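Local atomic coordinates of ribokinase (Giardia lamblia, PDB entry 6WHJ), a protein that probably catalyses the ATP- and magnesium-dependent phosphorylation of D-ribose at O-5, yielding D-ribose 5-phosphate. Residues Thr139-Gln144 against Glu157-Ala162; Asp150-Phe155 against Ala180-Ser185. One frame throughout, in Å; residues are numbered along the deposited sequence.

Helix 149-165 takes part in both contacts. In contact 1 its later turns lie over strand 140-143, and in contact 2 its first turns meet the segment 180-185 that leads into helix 184-188. The two centres are 13 Å apart, and Met143 joins them: its CE lies 3.7 Å from Phe155 CB and 3.9 Å from Thr152 CG2. Gln144 O also approaches Tyr182 CE1, at 3.7 Å. Contact 2 is near the predicted ribose site, with the side chain of Tyr182 about 6 Å from that of Glu146, a predicted substrate-binding residue. In contact 1, the Met143 side chain is about 9 Å from the Glu146 side chain.

Contact 1. Residues Thr139-Gln144 against Glu157-Ala162; sequences TLVVMQ and EVIKQA
Val141 and Met143 of strand 140-143 meet Ile159 of helix 149-165 within a beta-alpha-beta unit, the crossover that leads on to strand 170-173 in the large sheet of this PfkB-family kinase. Strand and helix are spaced by side chains alone, with the CA atoms of Val141 and Ile159 8.1 Å apart. From the helix, a single residue carries the contact. Val141 and Ile159 point at each other and meet tip to tip. Val141 has CG1 between its backbone N and carbonyl carbon (chi1 58°), which leaves both methyls facing the helix. CG1 stands 3.9 Å from Ile159 CG2, while CG2 lies 4.0 Å from Ile159 CD1. The two arms of the isoleucine thus each find a methyl of the valine. CD1 also serves Met143, whose SD is 3.7 Å from it. Here the approach differs: the methionine and isoleucine chains run past one another in opposite directions, so sulfur and methyl meet alongside. The Met143 chain runs nearly extended through chi2 and then bends at chi3 (68°), turning CE off the line of the chain beyond the sulfur.

All three residues are buried, and the contact is wholly apolar. Phe171 of strand 170-173 flanks both Val141 and Met143, while Leu135 of helix 131-135 also packs on Val141. On the opposite face of the strand, Leu140 and Val142 touch helix 272-287, so this strand is packed between helices on its two sides. Polar groups appear on the more exposed side of helix 149-165, where Gln161 NE2 donates to Glu157 OE2 one turn back, at 3.0 Å and 171°, in the glutamine's amide plane and on the anti lone pair of the carboxylate.

Contact 2. Residues Asp150-Phe155 against Ala180-Ser185; sequences DNTLLF and ADYDFS
The phenol of Tyr182 reaches helix 149-165 at Thr152, whose OG1 stands obliquely to the ring, 3.6 Å from CZ and 3.1 Å from OH. The two side chains cross at about a right angle, with Thr152 CG2 lying 4.2 Å from Tyr182 CE1. A second ring, that of Phe184, receives Tyr182 CB on one face, 3.5 Å above its plane and shifted toward the rim. Tyr182 therefore sits between a helix side chain and the phenylalanine two residues on.

Both hydroxyls have backbone partners close by. Tyr182 OH is hydrogen-bonded to Ile147 O, and Thr152 OG1 to Ser148 O, one turn back and just ahead of the helix. For Thr152, chi1 near -60° sets OG1 beside the backbone N, from where it reaches back to that carbonyl.

The next residue of the helix, Leu153, crosses Asp183, again roughly at a right angle. Its CD1 lies 4.0 Å from Asp183 CB, and Leu153 CD2 is 4.2 Å from the backbone oxygen Asp183 O. Asp183 is the N-cap of helix 184-188: CG anti to the backbone N (chi1 -167°) helps place OD1 to accept from Lys186 N. The same residue centres an inverse gamma turn, with a weak Phe184 N to Tyr182 O bond of 2.9 Å.

The contact divides into a buried part, where the Thr152 and Tyr182 side chains meet, and a more open one, where Leu153 lies against Asp183. The bond to Ile147 O probably holds the tyrosine hydroxyl beside the start of helix 149-165, close to the predicted substrate residue Glu146.

Contact 1. Residues Thr139-Gln144 against Glu157-Ala162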
ATOM      1  N   THR B 139     -30.642 -13.784  15.508  1.00 29.44           N
ATOM      2  CA  THR B 139     -31.399 -14.132  14.309  1.00 31.49           C
ATOM      3  C   THR B 139     -30.498 -14.401  13.110  1.00 30.66           C
ATOM      4  O   THR B 139     -30.735 -15.356  12.358  1.00 27.38           O
ATOM      5  CB  THR B 139     -32.387 -13.014  13.940  1.00 30.70           C
ATOM      6  OG1 THR B 139     -33.286 -12.769  15.032  1.00 35.58           O
ATOM      7  CG2 THR B 139     -33.202 -13.415  12.717  1.00 27.20           C
ATOM      8  N   LEU B 140     -29.456 -13.588  12.933  1.00 24.91           N
ATOM      9  CA  LEU B 140     -28.558 -13.694  11.799  1.00 25.33           C
ATOM     10  C   LEU B 140     -27.113 -13.753  12.270  1.00 27.15           C
ATOM     11  O   LEU B 140     -26.725 -13.064  13.219  1.00 27.06           O
ATOM     12  CB  LEU B 140     -28.729 -12.503  10.852  1.00 26.10           C
ATOM     13  CG  LEU B 140     -30.121 -12.274  10.276  1.00 27.98           C
ATOM     14  CD1 LEU B 140     -30.086 -11.040   9.381  1.00 27.91           C
ATOM     15  CD2 LEU B 140     -30.580 -13.512   9.507  1.00 25.73           C
ATOM     16  N   VAL B 141     -26.318 -14.570  11.589  1.00 22.10           N
ATOM     17  CA  VAL B 141     -24.873 -14.563  11.742  1.00 22.90           C
ATOM     18  C   VAL B 141     -24.280 -14.423  10.348  1.00 24.63           C
ATOM     19  O   VAL B 141     -24.749 -15.075   9.411  1.00 25.68           O
ATOM     20  CB  VAL B 141     -24.354 -15.820  12.471  1.00 23.15           C
ATOM     21  CG1 VAL B 141     -24.739 -17.089  11.747  1.00 23.93           C
ATOM     22  CG2 VAL B 141     -22.844 -15.736  12.637  1.00 23.15           C
ATOM     23  N   VAL B 142     -23.283 -13.538  10.203  1.00 24.82           N
ATOM     24  CA  VAL B 142     -22.756 -13.124   8.903  1.00 22.51           C
ATOM     25  C   VAL B 142     -21.251 -13.352   8.867  1.00 25.37           C
ATOM     26  O   VAL B 142     -20.539 -13.020   9.823  1.00 25.77           O
ATOM     27  CB  VAL B 142     -23.072 -11.642   8.600  1.00 22.16           C
ATOM     28  CG1 VAL B 142     -22.768 -11.318   7.151  1.00 20.09           C
ATOM     29  CG2 VAL B 142     -24.519 -11.320   8.921  1.00 23.72           C
ATOM     30  N   MET B 143     -20.763 -13.910   7.758  1.00 25.48           N
ATOM     31  CA  MET B 143     -19.339 -14.153   7.573  1.00 22.80           C
ATOM     32  C   MET B 143     -18.954 -13.809   6.142  1.00 26.69           C
ATOM     33  O   MET B 143     -19.795 -13.793   5.240  1.00 25.58           O
ATOM     34  CB  MET B 143     -18.966 -15.613   7.859  1.00 21.62           C
ATOM     35  CG  MET B 143     -19.296 -16.088   9.261  1.00 21.21           C
ATOM     36  SD  MET B 143     -18.565 -17.689   9.637  1.00 26.23           S
ATOM     37  CE  MET B 143     -16.815 -17.292   9.669  1.00 23.52           C
ATOM     38  N   GLN B 144     -17.657 -13.541   5.946  1.00 26.47           N
ATOM     39  CA  GLN B 144     -17.082 -13.252   4.636  1.00 22.10           C
ATOM     40  C   GLN B 144     -15.879 -14.152   4.381  1.00 23.38           C
ATOM     41  O   GLN B 144     -15.852 -15.299   4.834  1.00 21.52           O
ATOM     42  CB  GLN B 144     -16.668 -11.789   4.523  1.00 22.53           C
ATOM     43  CG  GLN B 144     -17.736 -10.798   4.913  1.00 23.67           C
ATOM     44  CD  GLN B 144     -17.852 -10.635   6.404  1.00 23.79           C
ATOM     45  OE1 GLN B 144     -16.876 -10.802   7.133  1.00 24.92           O
ATOM     46  NE2 GLN B 144     -19.044 -10.298   6.871  1.00 24.06           N
ATOM     47  N   GLU B 157     -18.481 -24.850  12.192  1.00 36.84           N
ATOM     48  CA  GLU B 157     -18.949 -25.884  13.108  1.00 37.22           C
ATOM     49  C   GLU B 157     -19.676 -25.279  14.306  1.00 37.27           C
ATOM     50  O   GLU B 157     -20.706 -25.807  14.744  1.00 40.05           O
ATOM     51  CB  GLU B 157     -17.781 -26.762  13.552  1.00 36.54           C
ATOM     52  CG  GLU B 157     -18.179 -27.809  14.569  1.00 44.13           C
ATOM     53  CD  GLU B 157     -19.216 -28.792  14.043  1.00 50.81           C
ATOM     54  OE1 GLU B 157     -19.299 -28.995  12.807  1.00 53.45           O
ATOM     55  OE2 GLU B 157     -19.961 -29.355  14.876  1.00 49.78           O
ATOM     56  N   VAL B 158     -19.200 -24.140  14.812  1.00 33.67           N
ATOM     57  CA  VAL B 158     -19.907 -23.482  15.905  1.00 32.41           C
ATOM     58  C   VAL B 158     -21.315 -23.104  15.473  1.00 33.37           C
ATOM     59  O   VAL B 158     -22.291 -23.339  16.198  1.00 34.43           O
ATOM     60  CB  VAL B 158     -19.123 -22.247  16.380  1.00 31.07           C
ATOM     61  CG1 VAL B 158     -19.962 -21.426  17.340  1.00 27.40           C
ATOM     62  CG2 VAL B 158     -17.820 -22.674  17.042  1.00 30.00           C
ATOM     63  N   ILE B 159     -21.445 -22.539  14.271  1.00 34.82           N
ATOM     64  CA  ILE B 159     -22.746 -22.093  13.786  1.00 34.58           C
ATOM     65  C   ILE B 159     -23.678 -23.286  13.570  1.00 35.69           C
ATOM     66  O   ILE B 159     -24.873 -23.229  13.892  1.00 35.59           O
ATOM     67  CB  ILE B 159     -22.550 -21.267  12.510  1.00 32.29           C
ATOM     68  CG1 ILE B 159     -21.714 -20.023  12.821  1.00 27.47           C
ATOM     69  CG2 ILE B 159     -23.897 -20.843  11.943  1.00 31.25           C
ATOM     70  CD1 ILE B 159     -21.288 -19.257  11.584  1.00 25.48           C
ATOM     71  N   LYS B 160     -23.140 -24.396  13.052  1.00 34.35           N
ATOM     72  CA  LYS B 160     -23.943 -25.606  12.886  1.00 34.93           C
ATOM     73  C   LYS B 160     -24.519 -26.057  14.219  1.00 37.99           C
ATOM     74  O   LYS B 160     -25.698 -26.431  14.303  1.00 34.36           O
ATOM     75  CB  LYS B 160     -23.103 -26.712  12.239  1.00 38.85           C
ATOM     76  CG  LYS B 160     -23.809 -28.059  12.007  1.00 35.44           C
ATOM     77  CD  LYS B 160     -22.838 -29.088  11.444  1.00 39.59           C
ATOM     78  CE  LYS B 160     -23.506 -30.415  11.142  1.00 54.94           C
ATOM     79  NZ  LYS B 160     -22.515 -31.503  10.861  1.00 63.16           N
ATOM     80  N   GLN B 161     -23.712 -25.988  15.279  1.00 38.20           N
ATOM     81  CA  GLN B 161     -24.187 -26.336  16.613  1.00 36.10           C
ATOM     82  C   GLN B 161     -25.161 -25.300  17.162  1.00 39.87           C
ATOM     83  O   GLN B 161     -26.070 -25.649  17.927  1.00 41.37           O
ATOM     84  CB  GLN B 161     -23.003 -26.483  17.568  1.00 37.48           C
ATOM     85  CG  GLN B 161     -22.301 -27.828  17.525  1.00 40.51           C
ATOM     86  CD  GLN B 161     -20.998 -27.832  18.311  1.00 51.13           C
ATOM     87  OE1 GLN B 161     -20.936 -27.361  19.447  1.00 62.40           O
ATOM     88  NE2 GLN B 161     -19.953 -28.391  17.713  1.00 53.15           N
ATOM     89  N   ALA B 162     -24.997 -24.027  16.781  1.00 38.41           N
ATOM     90  CA  ALA B 162     -25.908 -22.993  17.265  1.00 37.74           C
ATOM     91  C   ALA B 162     -27.264 -23.087  16.578  1.00 36.95           C
ATOM     92  O   ALA B 162     -28.300 -22.852  17.212  1.00 35.36           O
ATOM     93  CB  ALA B 162     -25.303 -21.604  17.059  1.00 34.94           C
TER

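Contact 2. Residues Asp150-Phe155 against Ala180-Ser185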
ATOM      1  N   ASP B 150      -9.019 -22.187   7.571  1.00 31.78           N
ATOM      2  CA  ASP B 150      -9.213 -23.219   8.582  1.00 30.80           C
ATOM      3  C   ASP B 150     -10.047 -22.715   9.752  1.00 32.65           C
ATOM      4  O   ASP B 150     -10.858 -23.467  10.310  1.00 33.45           O
ATOM      5  CB  ASP B 150      -7.860 -23.704   9.103  1.00 33.53           C
ATOM      6  CG  ASP B 150      -7.095 -24.526   8.084  1.00 37.67           C
ATOM      7  OD1 ASP B 150      -7.695 -24.950   7.073  1.00 35.83           O
ATOM      8  OD2 ASP B 150      -5.890 -24.772   8.319  1.00 48.27           O
ATOM      9  N   ASN B 151      -9.880 -21.444  10.122  1.00 31.02           N
ATOM     10  CA  ASN B 151     -10.648 -20.883  11.223  1.00 27.10           C
ATOM     11  C   ASN B 151     -12.086 -20.596  10.825  1.00 28.37           C
ATOM     12  O   ASN B 151     -12.982 -20.659  11.673  1.00 30.60           O
ATOM     13  CB  ASN B 151      -9.966 -19.619  11.733  1.00 28.88           C
ATOM     14  CG  ASN B 151      -8.642 -19.917  12.400  1.00 28.16           C
ATOM     15  OD1 ASN B 151      -8.434 -21.018  12.909  1.00 30.73           O
ATOM     16  ND2 ASN B 151      -7.737 -18.946  12.397  1.00 28.01           N
ATOM     17  N   THR B 152     -12.324 -20.268   9.555  1.00 27.86           N
ATOM     18  CA  THR B 152     -13.696 -20.176   9.068  1.00 24.89           C
ATOM     19  C   THR B 152     -14.425 -21.500   9.259  1.00 29.80           C
ATOM     20  O   THR B 152     -15.580 -21.524   9.699  1.00 29.12           O
ATOM     21  CB  THR B 152     -13.700 -19.770   7.600  1.00 25.87           C
ATOM     22  OG1 THR B 152     -13.067 -18.492   7.460  1.00 25.41           O
ATOM     23  CG2 THR B 152     -15.121 -19.662   7.086  1.00 27.36           C
ATOM     24  N   LEU B 153     -13.756 -22.618   8.951  1.00 30.06           N
ATOM     25  CA  LEU B 153     -14.392 -23.922   9.105  1.00 29.86           C
ATOM     26  C   LEU B 153     -14.635 -24.248  10.574  1.00 33.36           C
ATOM     27  O   LEU B 153     -15.594 -24.963  10.905  1.00 32.87           O
ATOM     28  CB  LEU B 153     -13.550 -25.011   8.431  1.00 24.88           C
ATOM     29  CG  LEU B 153     -13.454 -24.873   6.909  1.00 28.97           C
ATOM     30  CD1 LEU B 153     -12.790 -26.064   6.270  1.00 26.02           C
ATOM     31  CD2 LEU B 153     -14.832 -24.606   6.283  1.00 30.43           C
ATOM     32  N   LEU B 154     -13.778 -23.754  11.467  1.00 29.55           N
ATOM     33  CA  LEU B 154     -14.076 -23.899  12.886  1.00 32.61           C
ATOM     34  C   LEU B 154     -15.310 -23.088  13.263  1.00 32.45           C
ATOM     35  O   LEU B 154     -16.169 -23.577  14.007  1.00 34.48           O
ATOM     36  CB  LEU B 154     -12.874 -23.497  13.745  1.00 34.39           C
ATOM     37  CG  LEU B 154     -11.593 -24.336  13.666  1.00 28.48           C
ATOM     38  CD1 LEU B 154     -10.503 -23.726  14.531  1.00 27.04           C
ATOM     39  CD2 LEU B 154     -11.852 -25.775  14.051  1.00 28.47           C
ATOM     40  N   PHE B 155     -15.431 -21.856  12.746  1.00 23.58           N
ATOM     41  CA  PHE B 155     -16.632 -21.076  13.039  1.00 28.34           C
ATOM     42  C   PHE B 155     -17.870 -21.701  12.420  1.00 29.70           C
ATOM     43  O   PHE B 155     -18.954 -21.622  13.004  1.00 27.10           O
ATOM     44  CB  PHE B 155     -16.496 -19.630  12.559  1.00 27.47           C
ATOM     45  CG  PHE B 155     -15.735 -18.754  13.501  1.00 27.44           C
ATOM     46  CD1 PHE B 155     -16.243 -18.469  14.759  1.00 27.67           C
ATOM     47  CD2 PHE B 155     -14.513 -18.210  13.131  1.00 27.99           C
ATOM     48  CE1 PHE B 155     -15.541 -17.678  15.638  1.00 27.57           C
ATOM     49  CE2 PHE B 155     -13.803 -17.408  14.003  1.00 26.43           C
ATOM     50  CZ  PHE B 155     -14.318 -17.139  15.254  1.00 28.61           C
ATOM     51  N   ALA B 180      -9.346 -18.774  -3.592  1.00 29.42           N
ATOM     52  CA  ALA B 180      -9.298 -20.154  -4.062  1.00 30.29           C
ATOM     53  C   ALA B 180      -9.038 -21.144  -2.926  1.00 35.39           C
ATOM     54  O   ALA B 180      -9.297 -22.342  -3.089  1.00 32.01           O
ATOM     55  CB  ALA B 180      -8.233 -20.309  -5.146  1.00 25.38           C
ATOM     56  N   ASP B 181      -8.542 -20.681  -1.777  1.00 36.14           N
ATOM     57  CA  ASP B 181      -8.212 -21.586  -0.684  1.00 31.62           C
ATOM     58  C   ASP B 181      -9.366 -21.795   0.290  1.00 31.87           C
ATOM     59  O   ASP B 181      -9.187 -22.507   1.283  1.00 29.86           O
ATOM     60  CB  ASP B 181      -6.984 -21.067   0.083  1.00 25.25           C
ATOM     61  CG  ASP B 181      -7.131 -19.619   0.522  1.00 30.68           C
ATOM     62  OD1 ASP B 181      -8.180 -19.010   0.240  1.00 28.82           O
ATOM     63  OD2 ASP B 181      -6.199 -19.088   1.168  1.00 34.66           O
ATOM     64  N   TYR B 182     -10.545 -21.238   0.018  1.00 29.98           N
ATOM     65  CA  TYR B 182     -11.705 -21.418   0.883  1.00 28.83           C
ATOM     66  C   TYR B 182     -12.499 -22.652   0.484  1.00 30.88           C
ATOM     67  O   TYR B 182     -12.833 -22.835  -0.693  1.00 35.17           O
ATOM     68  CB  TYR B 182     -12.602 -20.186   0.824  1.00 29.01           C
ATOM     69  CG  TYR B 182     -12.453 -19.256   1.997  1.00 28.58           C
ATOM     70  CD1 TYR B 182     -13.571 -18.743   2.643  1.00 28.10           C
ATOM     71  CD2 TYR B 182     -11.200 -18.837   2.420  1.00 28.34           C
ATOM     72  CE1 TYR B 182     -13.448 -17.873   3.707  1.00 26.18           C
ATOM     73  CE2 TYR B 182     -11.062 -17.973   3.483  1.00 28.21           C
ATOM     74  CZ  TYR B 182     -12.190 -17.485   4.120  1.00 27.06           C
ATOM     75  OH  TYR B 182     -12.052 -16.610   5.175  1.00 26.31           O
ATOM     76  N   ASP B 183     -12.830 -23.478   1.477  1.00 28.05           N
ATOM     77  CA  ASP B 183     -13.703 -24.632   1.285  1.00 27.54           C
ATOM     78  C   ASP B 183     -15.139 -24.124   1.268  1.00 29.09           C
ATOM     79  O   ASP B 183     -15.861 -24.158   2.268  1.00 33.28           O
ATOM     80  CB  ASP B 183     -13.469 -25.657   2.386  1.00 31.06           C
ATOM     81  CG  ASP B 183     -14.091 -27.008   2.085  1.00 33.00           C
ATOM     82  OD1 ASP B 183     -15.030 -27.069   1.265  1.00 35.73           O
ATOM     83  OD2 ASP B 183     -13.618 -28.015   2.660  1.00 34.55           O
ATOM     84  N   PHE B 184     -15.545 -23.606   0.101  1.00 27.15           N
ATOM     85  CA  PHE B 184     -16.887 -23.040  -0.030  1.00 31.37           C
ATOM     86  C   PHE B 184     -17.956 -24.114   0.100  1.00 31.46           C
ATOM     87  O   PHE B 184     -19.029 -23.867   0.664  1.00 27.93           O
ATOM     88  CB  PHE B 184     -17.022 -22.314  -1.368  1.00 29.28           C
ATOM     89  CG  PHE B 184     -16.255 -21.037  -1.428  1.00 28.87           C
ATOM     90  CD1 PHE B 184     -16.684 -19.924  -0.725  1.00 28.92           C
ATOM     91  CD2 PHE B 184     -15.085 -20.954  -2.159  1.00 31.03           C
ATOM     92  CE1 PHE B 184     -15.969 -18.736  -0.766  1.00 29.55           C
ATOM     93  CE2 PHE B 184     -14.360 -19.771  -2.201  1.00 35.30           C
ATOM     94  CZ  PHE B 184     -14.805 -18.656  -1.502  1.00 30.51           C
ATOM     95  N   SER B 185     -17.668 -25.320  -0.382  1.00 32.24           N
ATOM     96  CA  SER B 185     -18.631 -26.401  -0.261  1.00 32.09           C
ATOM     97  C   SER B 185     -18.971 -26.652   1.205  1.00 33.19           C
ATOM     98  O   SER B 185     -20.148 -26.794   1.562  1.00 32.93           O
ATOM     99  CB  SER B 185     -18.076 -27.651  -0.945  1.00 32.90           C
ATOM    100  OG  SER B 185     -18.919 -28.771  -0.766  1.00 44.75           O
TER